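Local coordinates for Dbv8 protein (Nonomuraea, PDB 4MFZ) that probably transfers a long fatty acyl chain, such as that of the decanoyl-CoA bound here, from acyl-CoA to a glycopeptide antibiotic, as a GNAT-family N-acyltransferase, at residues Y194-R198 with L199-L203; I228-D231 with S232-R235; A154-W157 with E158-Q162; P182-L185 with T186-V189. One frame throughout, in Å; residues are numbered along the deposited sequence.

All four contacts are local, yet they differ with their place in the fold. Interaction 1, a buried hairpin at the edge of the sheet, relies on strand-to-strand backbone bonds; interactions 2, 3 and 4 each span a turn of helix. Interactions 1 and 4 are buried, whereas 2 and 3 each have an inner and an outer side. Interaction 2 is the one that adds a charged, water-bridged surface, while 3 and 4 both pair leucine-tryptophan packing with a carbonyl that takes both the N-H and the hydroxyl of a threonine one turn on. Interactions 2, 3 and 4 all touch interaction 1: Ser232 reaches Leu196 and Tyr201, Thr159 reaches Arg195, and Trp184 approaches Gln200. Interactions 3 and 4 also meet directly, through Gln162 and Leu188.

Interaction 1: Y194-R198 with L199-L203; sequences YRLGR and LQYNL
The carbonyl oxygen of Leu199 takes one hydrogen bond and one CA-H...O contact from the preceding strand. Leu196 N bonds to Leu199 O at 2.8 Å, with a C=O...N angle of 180°, and the CA-H of Arg195 adds the weaker contact, Arg195 CA to Leu199 O being 3.4 Å. The return bond from Leu199 N to Leu196 O is weak at 3.4 Å. Further from the turn, Tyr194 and Tyr201 form a second hydrogen-bonded pair, with Tyr194 N to Tyr201 O and Tyr201 N to Tyr194 O each 2.9 Å; between these two pairs lies the non-hydrogen-bonded pair of Arg195 and Gln200. This is an antiparallel beta hairpin closed by a type II' turn from Leu196 to Leu199, in which Gly197 takes phi 64° and psi -122°. It forms one edge of the mixed sheet of the GNAT-like domain, strand 193-196 being outermost in this chain. On one face Leu196 lies across Tyr201 at about a right angle, its CD1 coming 3.8 Å from Tyr201 CE1, while the hydroxyl of Tyr201 bonds to Ser232 of helix 226-243. Farther along that face, Tyr194 CE1 meets Leu203 CD1 at 4.0 Å. The other face carries Arg195, whose CB rests on the CG of Gln200. The Arg195 chain, extended from CG to NE, carries Arg195 NE to Gly197 O at 2.8 Å, practically in the guanidinium plane. Arg198, leaving from the turn, bonds to the carbonyls of Pro218 and Gly222 and touches the decanoyl-CoA.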
loop_
_atom_site.group_PDB
_atom_site.type_symbol
_atom_site.label_atom_id
_atom_site.label_comp_id
_atom_site.label_asym_id
_atom_site.label_seq_id
_atom_site.Cartn_x
_atom_site.Cartn_y
_atom_site.Cartn_z
ATOM N N TYR A 194 5.158 8.711 2.538
ATOM C CA TYR A 194 4.476 10.027 2.698
ATOM C C TYR A 194 3.716 10.375 1.447
ATOM O O TYR A 194 4.226 10.218 0.356
ATOM C CB TYR A 194 5.501 11.123 3.096
ATOM C CG TYR A 194 6.084 10.715 4.406
ATOM C CD1 TYR A 194 7.123 9.755 4.474
ATOM C CD2 TYR A 194 5.495 11.144 5.591
ATOM C CE1 TYR A 194 7.581 9.291 5.716
ATOM C CE2 TYR A 194 5.960 10.702 6.814
ATOM C CZ TYR A 194 6.988 9.792 6.874
ATOM O OH TYR A 194 7.374 9.364 8.125
ATOM N N ARG A 195 2.472 10.808 1.603
ATOM C CA ARG A 195 1.730 11.309 0.470
ATOM C C ARG A 195 1.852 12.832 0.433
ATOM O O ARG A 195 1.520 13.498 1.382
ATOM C CB ARG A 195 0.258 10.910 0.551
ATOM C CG ARG A 195 -0.589 11.588 -0.531
ATOM C CD ARG A 195 -1.919 10.889 -0.787
ATOM N NE ARG A 195 -2.554 11.472 -1.978
ATOM C CZ ARG A 195 -3.579 10.926 -2.631
ATOM N NH1 ARG A 195 -4.113 9.760 -2.231
ATOM N NH2 ARG A 195 -4.074 11.534 -3.709
ATOM N N LEU A 196 2.331 13.373 -0.676
ATOM C CA LEU A 196 2.454 14.813 -0.793
ATOM C C LEU A 196 1.595 15.242 -1.975
ATOM O O LEU A 196 1.974 15.054 -3.122
ATOM C CB LEU A 196 3.929 15.267 -0.959
ATOM C CG LEU A 196 5.081 14.767 -0.069
ATOM C CD1 LEU A 196 6.454 15.249 -0.570
ATOM C CD2 LEU A 196 4.868 15.148 1.393
ATOM N N GLY A 197 0.430 15.800 -1.683
ATOM C CA GLY A 197 -0.538 16.142 -2.727
ATOM C C GLY A 197 -1.008 14.871 -3.399
ATOM O O GLY A 197 -1.473 13.952 -2.713
ATOM N N ARG A 198 -0.815 14.770 -4.716
ATOM C CA ARG A 198 -1.325 13.626 -5.484
ATOM C C ARG A 198 -0.457 12.362 -5.428
ATOM O O ARG A 198 -0.930 11.295 -5.809
ATOM C CB ARG A 198 -1.531 14.017 -6.949
ATOM C CG ARG A 198 -2.205 12.975 -7.871
ATOM C CD ARG A 198 -3.672 12.666 -7.505
ATOM N NE ARG A 198 -4.296 11.597 -8.320
ATOM C CZ ARG A 198 -3.962 10.303 -8.244
ATOM N NH1 ARG A 198 -3.025 9.899 -7.381
ATOM N NH2 ARG A 198 -4.586 9.389 -8.992
ATOM N N LEU A 199 0.806 12.490 -5.024
ATOM C CA LEU A 199 1.747 11.384 -5.187
ATOM C C LEU A 199 2.256 10.885 -3.850
ATOM O O LEU A 199 2.278 11.649 -2.875
ATOM C CB LEU A 199 2.946 11.820 -6.071
ATOM C CG LEU A 199 2.682 12.453 -7.444
ATOM C CD1 LEU A 199 3.996 12.671 -8.204
ATOM C CD2 LEU A 199 1.770 11.626 -8.326
ATOM N N GLN A 200 2.683 9.621 -3.824
ATOM C CA GLN A 200 3.278 8.998 -2.622
ATOM C C GLN A 200 4.777 8.682 -2.834
ATOM O O GLN A 200 5.208 8.345 -3.932
ATOM C CB GLN A 200 2.564 7.689 -2.251
ATOM C CG GLN A 200 1.163 7.802 -1.633
ATOM C CD GLN A 200 0.467 6.444 -1.545
ATOM O OE1 GLN A 200 0.761 5.535 -2.322
ATOM N NE2 GLN A 200 -0.474 6.308 -0.618
ATOM N N TYR A 201 5.567 8.798 -1.781
ATOM C CA TYR A 201 6.998 8.574 -1.899
ATOM C C TYR A 201 7.394 7.674 -0.750
ATOM O O TYR A 201 7.010 7.946 0.389
ATOM C CB TYR A 201 7.756 9.895 -1.761
ATOM C CG TYR A 201 7.345 10.929 -2.771
ATOM C CD1 TYR A 201 6.296 11.821 -2.497
ATOM C CD2 TYR A 201 7.990 11.007 -4.013
ATOM C CE1 TYR A 201 5.895 12.758 -3.449
ATOM C CE2 TYR A 201 7.605 11.953 -4.961
ATOM C CZ TYR A 201 6.566 12.824 -4.674
ATOM O OH TYR A 201 6.196 13.745 -5.631
ATOM N N ASN A 202 8.154 6.620 -1.032
ATOM C CA ASN A 202 8.718 5.841 0.059
ATOM C C ASN A 202 10.242 5.935 0.127
ATOM O O ASN A 202 10.917 5.984 -0.883
ATOM C CB ASN A 202 8.239 4.396 0.057
ATOM C CG ASN A 202 8.775 3.607 -1.094
ATOM O OD1 ASN A 202 8.399 3.843 -2.250
ATOM N ND2 ASN A 202 9.627 2.621 -0.792
ATOM N N LEU A 203 10.746 5.993 1.343
ATOM C CA LEU A 203 12.154 6.137 1.585
ATOM C C LEU A 203 12.762 4.760 1.397
ATOM O O LEU A 203 12.603 3.910 2.258
ATOM C CB LEU A 203 12.353 6.615 3.021
ATOM C CG LEU A 203 11.789 8.001 3.356
ATOM C CD1 LEU A 203 11.206 8.031 4.755
ATOM C CD2 LEU A 203 12.846 9.096 3.207
#

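Interaction 2: I228-D231 with S232-R235; sequences IYYD and SLRR
Leu233 CD2 packs against the outer part of the Tyr229 side chain, 3.9 Å from Tyr229 OH and 4.0 Å from Tyr229 CE1. The two side chains run side by side in the same direction, because each has CG anti to the backbone N (chi1 173° in Tyr229, -175° in Leu233). The ring of Tyr230 adds a more distant apolar touch to the same methyl and turns one face to Tyr229 CD1. On another side of the helix Asp231 divides its carboxylate between two arginines. OD1 of Asp231 makes a long salt bridge of 3.9 Å to Arg234 NH2, with the two planar groups 82° apart. The other oxygen works through water: Asp231 OD2 accepts from it at 2.6 Å, and the water in turn accepts from Arg235 NH1 at 3.0 Å. Helical backbone bonds set this spacing, Leu233 N reaching Tyr229 O at 3.0 Å and Arg234 N reaching Tyr230 O at 2.9 Å. In the next shell Tyr229 OH pairs with Trp280 NE1, and Ser232 OG bonds to Leu196 O, fixing this helix of the beta-alpha-beta unit against the sheet; the nearest atom of the Tyr229 side chain is about 4 Å from decanoyl-CoA. The length and near-perpendicular planes of the Arg234 pair, and the water between Asp231 and Arg235, suggest loose electrostatic pairing at the surface, probably weaker than a close two-pronged salt bridge, whereas the inner side is held by apolar contact and satisfied hydroxyls.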
loop_
_atom_site.group_PDB
_atom_site.type_symbol
_atom_site.label_atom_id
_atom_site.label_comp_id
_atom_site.label_asym_id
_atom_site.label_seq_id
_atom_site.Cartn_x
_atom_site.Cartn_y
_atom_site.Cartn_z
ATOM N N ILE A 228 -1.026 19.060 -10.826
ATOM C CA ILE A 228 -0.966 18.344 -9.563
ATOM C C ILE A 228 0.254 17.415 -9.519
ATOM O O ILE A 228 0.824 17.233 -8.459
ATOM C CB ILE A 228 -2.298 17.631 -9.191
ATOM C CG1 ILE A 228 -2.476 16.348 -10.018
ATOM C CG2 ILE A 228 -3.465 18.625 -9.280
ATOM C CD1 ILE A 228 -3.783 15.617 -9.796
ATOM N N TYR A 229 0.660 16.869 -10.663
ATOM C CA TYR A 229 1.881 16.065 -10.724
ATOM C C TYR A 229 3.127 16.889 -10.350
ATOM O O TYR A 229 3.903 16.481 -9.477
ATOM C CB TYR A 229 2.038 15.364 -12.094
ATOM C CG TYR A 229 3.382 14.642 -12.310
ATOM C CD1 TYR A 229 4.451 15.303 -12.889
ATOM C CD2 TYR A 229 3.567 13.306 -11.942
ATOM C CE1 TYR A 229 5.672 14.666 -13.104
ATOM C CE2 TYR A 229 4.769 12.657 -12.159
ATOM C CZ TYR A 229 5.839 13.340 -12.732
ATOM O OH TYR A 229 7.075 12.714 -12.962
ATOM N N TYR A 230 3.313 18.044 -11.006
ATOM C CA TYR A 230 4.509 18.847 -10.763
ATOM C C TYR A 230 4.519 19.535 -9.428
ATOM O O TYR A 230 5.584 19.700 -8.810
ATOM C CB TYR A 230 4.766 19.865 -11.883
ATOM C CG TYR A 230 5.220 19.214 -13.143
ATOM C CD1 TYR A 230 6.457 18.548 -13.202
ATOM C CD2 TYR A 230 4.420 19.235 -14.277
ATOM C CE1 TYR A 230 6.884 17.946 -14.384
ATOM C CE2 TYR A 230 4.836 18.637 -15.459
ATOM C CZ TYR A 230 6.073 17.997 -15.514
ATOM O OH TYR A 230 6.477 17.372 -16.698
ATOM N N ASP A 231 3.338 19.926 -8.953
ATOM C CA ASP A 231 3.308 20.525 -7.633
ATOM C C ASP A 231 3.824 19.535 -6.549
ATOM O O ASP A 231 4.555 19.934 -5.642
ATOM C CB ASP A 231 1.917 21.046 -7.279
ATOM C CG ASP A 231 1.950 21.903 -6.027
ATOM O OD1 ASP A 231 2.337 23.089 -6.138
ATOM O OD2 ASP A 231 1.622 21.372 -4.934
ATOM N N SER A 232 3.429 18.264 -6.656
ATOM C CA SER A 232 3.932 17.221 -5.761
ATOM C C SER A 232 5.431 16.979 -5.969
ATOM O O SER A 232 6.192 17.016 -5.018
ATOM C CB SER A 232 3.194 15.895 -5.962
ATOM O OG SER A 232 3.721 14.930 -5.031
ATOM N N LEU A 233 5.826 16.712 -7.212
ATOM C CA LEU A 233 7.214 16.396 -7.539
ATOM C C LEU A 233 8.185 17.494 -7.042
ATOM O O LEU A 233 9.204 17.171 -6.438
ATOM C CB LEU A 233 7.376 16.115 -9.031
ATOM C CG LEU A 233 8.764 15.655 -9.485
ATOM C CD1 LEU A 233 9.105 14.284 -8.934
ATOM C CD2 LEU A 233 8.876 15.623 -10.989
ATOM N N ARG A 234 7.844 18.769 -7.233
ATOM C CA ARG A 234 8.674 19.882 -6.664
ATOM C C ARG A 234 8.807 19.961 -5.143
ATOM O O ARG A 234 9.812 20.488 -4.631
ATOM C CB ARG A 234 8.235 21.240 -7.230
ATOM C CG ARG A 234 8.678 21.447 -8.692
ATOM C CD ARG A 234 8.581 22.898 -9.169
ATOM N NE ARG A 234 7.224 23.393 -8.942
ATOM C CZ ARG A 234 6.855 24.080 -7.856
ATOM N NH1 ARG A 234 7.754 24.387 -6.923
ATOM N NH2 ARG A 234 5.587 24.455 -7.699
ATOM N N ARG A 235 7.803 19.466 -4.412
ATOM C CA ARG A 235 7.825 19.458 -2.956
ATOM C C ARG A 235 8.656 18.297 -2.334
ATOM O O ARG A 235 9.028 18.361 -1.161
ATOM C CB ARG A 235 6.383 19.380 -2.382
ATOM C CG ARG A 235 5.535 20.655 -2.444
ATOM C CD ARG A 235 4.058 20.355 -2.109
ATOM N NE ARG A 235 3.881 19.850 -0.737
ATOM C CZ ARG A 235 2.926 19.012 -0.322
ATOM N NH1 ARG A 235 1.988 18.515 -1.169
ATOM N NH2 ARG A 235 2.908 18.665 0.967
HETATM O O HOH W 1 1.206 18.962 -3.990
#

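Interaction 3: A154-W157 with E158-Q162; sequences ATTW and ETLTQ
Leu160 lays its CD1 methyl over one face of the Trp157 indole, 4.1 Å from the centroid of the six-membered ring and 14° off the ring normal. This is a CH-pi contact, slightly offset toward the rim. The same CD1 also meets Thr156 CG2 at 3.9 Å, with the threonine and leucine side chains lying alongside one another, so one methyl touches both the indole face and the Thr156 methyl, in directions roughly at right angles. Thr159, with OG1 held beside its own backbone N (chi1 -63°), can reach back one turn of helix: Thr159 OG1 gives its proton to Thr155 O at 2.6 Å, while Thr159 N bonds to that oxygen at 2.9 Å. The two donors arrive from opposite faces of the carbonyl plane, the hydroxyl being tilted 34° from it. The backbone bonding continues with Leu160 N to Thr156 O at 2.9 Å, but Thr161 N to Trp157 O is weak at 3.3 Å. Around the short helix 153-160, Trp157 NE1 bonds to Glu153, Arg67 makes a cation-pi contact with the indole, and Thr156 OG1 bonds to His146 ND1. Leu160 packs on Phe135 and Leu139 of helix 130-148, Thr159 touches Leu188 of helix 182-192, and the hydroxyl of Thr159 accepts from Arg195 N, so this N-terminal-domain helix is tied to the edge strand 193-196 of the GNAT-like sheet.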
loop_
_atom_site.group_PDB
_atom_site.type_symbol
_atom_site.label_atom_id
_atom_site.label_comp_id
_atom_site.label_asym_id
_atom_site.label_seq_id
_atom_site.Cartn_x
_atom_site.Cartn_y
_atom_site.Cartn_z
ATOM N N ALA A 154 -1.516 17.845 8.545
ATOM C CA ALA A 154 -2.192 17.576 7.283
ATOM C C ALA A 154 -1.529 16.462 6.456
ATOM O O ALA A 154 -2.233 15.641 5.852
ATOM C CB ALA A 154 -2.286 18.845 6.441
ATOM N N THR A 155 -0.203 16.438 6.398
ATOM C CA THR A 155 0.423 15.395 5.597
ATOM C C THR A 155 0.326 14.012 6.261
ATOM O O THR A 155 0.132 13.021 5.575
ATOM C CB THR A 155 1.802 15.790 4.989
ATOM O OG1 THR A 155 2.866 14.974 5.485
ATOM C CG2 THR A 155 2.067 17.279 5.135
ATOM N N THR A 156 0.366 13.966 7.590
ATOM C CA THR A 156 0.064 12.723 8.318
ATOM C C THR A 156 -1.350 12.221 7.926
ATOM O O THR A 156 -1.495 11.071 7.490
ATOM C CB THR A 156 0.130 12.930 9.837
ATOM O OG1 THR A 156 1.481 13.214 10.227
ATOM C CG2 THR A 156 -0.390 11.709 10.580
ATOM N N TRP A 157 -2.375 13.072 8.064
ATOM C CA TRP A 157 -3.760 12.644 7.726
ATOM C C TRP A 157 -3.998 12.221 6.311
ATOM O O TRP A 157 -4.677 11.219 6.085
ATOM C CB TRP A 157 -4.852 13.571 8.299
ATOM C CG TRP A 157 -4.941 13.292 9.786
ATOM C CD1 TRP A 157 -4.407 14.043 10.822
ATOM C CD2 TRP A 157 -5.522 12.096 10.444
ATOM N NE1 TRP A 157 -4.631 13.433 12.040
ATOM C CE2 TRP A 157 -5.289 12.262 11.880
ATOM C CE3 TRP A 157 -6.187 10.960 9.996
ATOM C CZ2 TRP A 157 -5.716 11.328 12.810
ATOM C CZ3 TRP A 157 -6.605 10.017 10.939
ATOM C CH2 TRP A 157 -6.382 10.207 12.316
ATOM N N GLU A 158 -3.425 12.949 5.354
ATOM C CA GLU A 158 -3.493 12.590 3.939
ATOM C C GLU A 158 -2.728 11.287 3.642
ATOM O O GLU A 158 -3.121 10.494 2.783
ATOM C CB GLU A 158 -2.947 13.741 3.085
ATOM C CG GLU A 158 -2.935 13.470 1.587
ATOM C CD GLU A 158 -3.361 14.679 0.763
ATOM O OE1 GLU A 158 -4.248 15.430 1.239
ATOM O OE2 GLU A 158 -2.801 14.890 -0.345
ATOM N N THR A 159 -1.611 11.086 4.324
ATOM C CA THR A 159 -0.864 9.836 4.174
ATOM C C THR A 159 -1.670 8.639 4.693
ATOM O O THR A 159 -1.765 7.611 4.029
ATOM C CB THR A 159 0.455 9.952 4.927
ATOM O OG1 THR A 159 1.225 10.989 4.315
ATOM C CG2 THR A 159 1.245 8.644 4.905
ATOM N N LEU A 160 -2.279 8.805 5.864
ATOM C CA LEU A 160 -2.981 7.733 6.536
ATOM C C LEU A 160 -4.196 7.227 5.753
ATOM O O LEU A 160 -4.568 6.050 5.912
ATOM C CB LEU A 160 -3.385 8.163 7.959
ATOM C CG LEU A 160 -2.247 8.276 8.980
ATOM C CD1 LEU A 160 -2.836 8.724 10.294
ATOM C CD2 LEU A 160 -1.442 6.969 9.179
ATOM N N THR A 161 -4.797 8.090 4.903
ATOM C CA THR A 161 -5.952 7.684 4.069
ATOM C C THR A 161 -5.676 6.523 3.111
ATOM O O THR A 161 -6.618 5.979 2.524
ATOM C CB THR A 161 -6.584 8.821 3.219
ATOM O OG1 THR A 161 -5.676 9.203 2.173
ATOM C CG2 THR A 161 -6.937 10.019 4.062
ATOM N N GLN A 162 -4.411 6.135 2.934
ATOM C CA GLN A 162 -4.139 4.896 2.187
ATOM C C GLN A 162 -4.936 3.711 2.770
ATOM O O GLN A 162 -5.303 2.793 2.038
ATOM C CB GLN A 162 -2.630 4.565 2.107
ATOM C CG GLN A 162 -2.308 3.197 1.493
ATOM C CD GLN A 162 -2.544 3.159 -0.015
ATOM O OE1 GLN A 162 -2.163 4.065 -0.728
ATOM N NE2 GLN A 162 -3.185 2.108 -0.500
#

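Interaction 4: P182-L185 with T186-V189; sequences PWWL and TLLV
Thr186 reaches back one turn to Pro182 with two donors on one oxygen: Thr186 N bonds to Pro182 O at 2.9 Å and Thr186 OG1 to Pro182 O at 3.0 Å. They come from opposite faces of the carbonyl plane, the hydroxyl standing 38° out of it rather than on a lone pair. Leu187 N bonds to Trp183 O at 3.1 Å, and its side chain sets one methyl against both indoles obliquely, Leu187 CD2 lying 3.9 Å from Trp184 CZ3 and 4.1 Å from Trp183 CZ3. Trp183 comes alongside Leu187 because its CG sits in the crowded position between backbone N and carbonyl carbon (chi1 76°), and one face of its ring is covered by Trp184 CB. The Trp184 ring meets that of His216, and its NE1 makes a weak bond to Gln200. Leu188 N bonds to Trp184 O at 2.9 Å, and the Leu188 side chain packs on Phe135, Gln162 and Val193. Val189 N follows with 2.8 Å to Leu185 O, and the Val189 side chain meets Phe135 and Thr138 of helix 130-148. The first turn of helix 182-192 therefore has a doubly satisfied carbonyl at Pro182, which leaves the buried Thr186 hydroxyl paired within the helix, beside a leucine-tryptophan contact made through carbon atoms.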
loop_
_atom_site.group_PDB
_atom_site.type_symbol
_atom_site.label_atom_id
_atom_site.label_comp_id
_atom_site.label_asym_id
_atom_site.label_seq_id
_atom_site.Cartn_x
_atom_site.Cartn_y
_atom_site.Cartn_z
ATOM N N PRO A 182 -1.172 -5.568 1.749
ATOM C CA PRO A 182 -0.829 -5.179 3.113
ATOM C C PRO A 182 0.653 -4.820 3.328
ATOM O O PRO A 182 0.959 -4.105 4.295
ATOM C CB PRO A 182 -1.260 -6.381 3.967
ATOM C CG PRO A 182 -1.414 -7.527 3.020
ATOM C CD PRO A 182 -1.732 -6.937 1.667
ATOM N N TRP A 183 1.560 -5.273 2.453
ATOM C CA TRP A 183 2.976 -4.870 2.579
ATOM C C TRP A 183 3.111 -3.366 2.452
ATOM O O TRP A 183 4.019 -2.766 3.059
ATOM C CB TRP A 183 3.884 -5.576 1.554
ATOM C CG TRP A 183 3.754 -4.981 0.162
ATOM C CD1 TRP A 183 2.757 -5.248 -0.780
ATOM C CD2 TRP A 183 4.610 -3.945 -0.467
ATOM N NE1 TRP A 183 2.928 -4.487 -1.913
ATOM C CE2 TRP A 183 4.021 -3.678 -1.793
ATOM C CE3 TRP A 183 5.752 -3.233 -0.076
ATOM C CZ2 TRP A 183 4.589 -2.746 -2.687
ATOM C CZ3 TRP A 183 6.305 -2.295 -0.981
ATOM C CH2 TRP A 183 5.741 -2.064 -2.253
ATOM N N TRP A 184 2.224 -2.738 1.665
ATOM C CA TRP A 184 2.253 -1.281 1.494
ATOM C C TRP A 184 1.739 -0.561 2.737
ATOM O O TRP A 184 2.404 0.355 3.245
ATOM C CB TRP A 184 1.498 -0.880 0.228
ATOM C CG TRP A 184 1.615 0.563 -0.192
ATOM C CD1 TRP A 184 0.581 1.509 -0.294
ATOM C CD2 TRP A 184 2.825 1.274 -0.623
ATOM N NE1 TRP A 184 1.054 2.703 -0.752
ATOM C CE2 TRP A 184 2.397 2.631 -0.972
ATOM C CE3 TRP A 184 4.166 0.924 -0.782
ATOM C CZ2 TRP A 184 3.289 3.582 -1.433
ATOM C CZ3 TRP A 184 5.058 1.896 -1.232
ATOM C CH2 TRP A 184 4.622 3.196 -1.548
ATOM N N LEU A 185 0.583 -0.977 3.268
ATOM C CA LEU A 185 0.109 -0.461 4.559
ATOM C C LEU A 185 1.178 -0.595 5.647
ATOM O O LEU A 185 1.378 0.354 6.409
ATOM C CB LEU A 185 -1.172 -1.148 5.042
ATOM C CG LEU A 185 -2.428 -1.081 4.178
ATOM C CD1 LEU A 185 -3.540 -1.937 4.805
ATOM C CD2 LEU A 185 -2.848 0.379 4.011
ATOM N N THR A 186 1.839 -1.759 5.710
ATOM C CA THR A 186 2.945 -1.999 6.670
ATOM C C THR A 186 4.072 -0.980 6.545
ATOM O O THR A 186 4.454 -0.340 7.529
ATOM C CB THR A 186 3.487 -3.450 6.584
ATOM O OG1 THR A 186 2.431 -4.335 6.899
ATOM C CG2 THR A 186 4.576 -3.700 7.579
ATOM N N LEU A 187 4.585 -0.805 5.338
ATOM C CA LEU A 187 5.596 0.209 5.081
ATOM C C LEU A 187 5.157 1.647 5.477
ATOM O O LEU A 187 5.935 2.415 6.059
ATOM C CB LEU A 187 5.959 0.141 3.610
ATOM C CG LEU A 187 7.323 0.676 3.213
ATOM C CD1 LEU A 187 8.414 -0.203 3.849
ATOM C CD2 LEU A 187 7.411 0.672 1.685
ATOM N N LEU A 188 3.910 1.985 5.182
ATOM C CA LEU A 188 3.362 3.312 5.467
ATOM C C LEU A 188 3.219 3.535 6.973
ATOM O O LEU A 188 3.618 4.574 7.501
ATOM C CB LEU A 188 2.008 3.465 4.787
ATOM C CG LEU A 188 1.345 4.853 4.942
ATOM C CD1 LEU A 188 0.513 5.174 3.688
ATOM C CD2 LEU A 188 0.496 4.873 6.190
ATOM N N VAL A 189 2.683 2.542 7.672
ATOM C CA VAL A 189 2.479 2.680 9.108
ATOM C C VAL A 189 3.775 2.539 9.938
ATOM O O VAL A 189 3.783 2.877 11.126
ATOM C CB VAL A 189 1.321 1.770 9.644
ATOM C CG1 VAL A 189 1.845 0.447 10.161
ATOM C CG2 VAL A 189 0.590 2.480 10.776
#